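Local coordinates for sensor protein, Kinase (Polaromonas sp. JS666, PDB 3GRC) that probably serves as the phosphoacceptor receiver domain of a bacterial two-component sensor kinase, taking up a phosphoryl group on an aspartate during signalling, at residues I11-D15 / P16-R20. Numbering follows the deposited sequence.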
# COMPACT_ATOMS: atom_id res chain seq x y z
N ILE A 11 5.64 -2.76 -0.71
CA ILE A 11 4.56 -3.72 -0.93
C ILE A 11 4.34 -4.60 0.29
O ILE A 11 5.22 -5.39 0.65
CB ILE A 11 4.88 -4.66 -2.11
CG1 ILE A 11 5.15 -3.85 -3.37
CG2 ILE A 11 3.75 -5.66 -2.30
CD1 ILE A 11 5.66 -4.69 -4.51
N CYS A 12 3.18 -4.49 0.93
CA CYS A 12 2.87 -5.32 2.08
C CYS A 12 1.78 -6.26 1.60
O CYS A 12 0.61 -5.86 1.46
CB CYS A 12 2.37 -4.47 3.24
SG CYS A 12 1.87 -5.38 4.72
N GLU A 13 2.16 -7.51 1.34
CA GLU A 13 1.24 -8.50 0.82
C GLU A 13 1.52 -9.88 1.40
O GLU A 13 2.66 -10.35 1.42
CB GLU A 13 1.35 -8.52 -0.71
CG GLU A 13 0.71 -9.73 -1.43
CD GLU A 13 -0.80 -9.81 -1.28
OE1 GLU A 13 -1.50 -8.87 -1.68
OE2 GLU A 13 -1.28 -10.83 -0.76
N ASP A 14 0.47 -10.52 1.87
CA ASP A 14 0.57 -11.84 2.45
C ASP A 14 0.86 -12.95 1.43
O ASP A 14 1.56 -13.92 1.73
CB ASP A 14 -0.72 -12.17 3.20
CG ASP A 14 -0.71 -13.57 3.80
OD1 ASP A 14 0.11 -13.83 4.69
OD2 ASP A 14 -1.51 -14.41 3.36
N ASP A 15 0.32 -12.82 0.22
CA ASP A 15 0.49 -13.83 -0.82
C ASP A 15 1.77 -13.62 -1.65
O ASP A 15 1.91 -12.61 -2.35
CB ASP A 15 -0.75 -13.81 -1.74
CG ASP A 15 -0.81 -15.01 -2.70
OD1 ASP A 15 0.22 -15.34 -3.33
OD2 ASP A 15 -1.90 -15.61 -2.83
N PRO A 16 2.71 -14.57 -1.58
CA PRO A 16 3.99 -14.51 -2.30
C PRO A 16 3.82 -14.21 -3.80
O PRO A 16 4.53 -13.37 -4.36
CB PRO A 16 4.60 -15.89 -2.05
CG PRO A 16 4.05 -16.26 -0.72
CD PRO A 16 2.61 -15.82 -0.82
N ASP A 17 2.90 -14.92 -4.44
CA ASP A 17 2.63 -14.72 -5.87
C ASP A 17 2.21 -13.28 -6.15
O ASP A 17 2.75 -12.65 -7.05
CB ASP A 17 1.52 -15.66 -6.37
CG ASP A 17 1.99 -17.10 -6.50
OD1 ASP A 17 3.20 -17.32 -6.72
OD2 ASP A 17 1.14 -18.00 -6.41
N ILE A 18 1.27 -12.76 -5.36
CA ILE A 18 0.79 -11.39 -5.56
C ILE A 18 1.88 -10.36 -5.22
O ILE A 18 1.98 -9.32 -5.87
CB ILE A 18 -0.49 -11.09 -4.69
CG1 ILE A 18 -1.58 -12.14 -4.97
CG2 ILE A 18 -1.04 -9.70 -4.99
CD1 ILE A 18 -2.01 -12.23 -6.43
N ALA A 19 2.70 -10.64 -4.21
CA ALA A 19 3.78 -9.72 -3.82
C ALA A 19 4.73 -9.57 -5.00
O ALA A 19 5.12 -8.47 -5.36
CB ALA A 19 4.54 -10.25 -2.60
N ARG A 20 5.07 -10.70 -5.61
CA ARG A 20 5.96 -10.70 -6.76
C ARG A 20 5.27 -10.03 -7.97
O ARG A 20 5.92 -9.31 -8.72
CB ARG A 20 6.41 -12.13 -7.10
CG ARG A 20 7.36 -12.27 -8.31
CD ARG A 20 8.65 -11.45 -8.18
NE ARG A 20 9.64 -11.86 -9.18
CZ ARG A 20 10.59 -11.08 -9.70
NH1 ARG A 20 10.72 -9.81 -9.32
NH2 ARG A 20 11.41 -11.58 -10.61
O HOH W 1 0.36 -18.02 -3.50
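D15 caps helix 16-28: its OD1 accepts a weak, bent bond from D17 N at 2.9 Å and a weak, longer but straighter one from I18 N at 3.4 Å. One water bridges the same OD1 to D17 OD2, the second of these bonds weak, and so sits between two like-charged carboxylates. A19 N donates to D15 O at 2.8 Å and starts the helical hydrogen bonding. Beside the cap, E13 lies against the first turn, with CG 3.5 Å from A19 N and OE1 3.4 Å from I18 CG2. Its CG is anti to the backbone N (chi1 166°), and the bend at chi2 (65°) turns the carboxylate toward the backbone of D15. There OE2, through its anti lone pair, takes D15 N at 2.7 Å, while OE1 forms a salt bridge with K110. With an alanine at E13, D15 N and K110 would probably lose the carboxylate they share, and the loop ahead of the cap would be less firmly held. Deeper down, I11 CD1 approaches A19 O, and A19 also touches M35 of strand 32-36. This is the strand-to-helix turn of the first beta-alpha-beta unit of the CheY-like receiver fold, whose acidic cluster E13, D14 and D57 is consistent with the magnesium and phosphorylation site of receiver domains. E13 thus ties the loop to K110, while D15 OD1 meets the helix's first N-H groups, whose partial positive charge probably steadies that carboxylate.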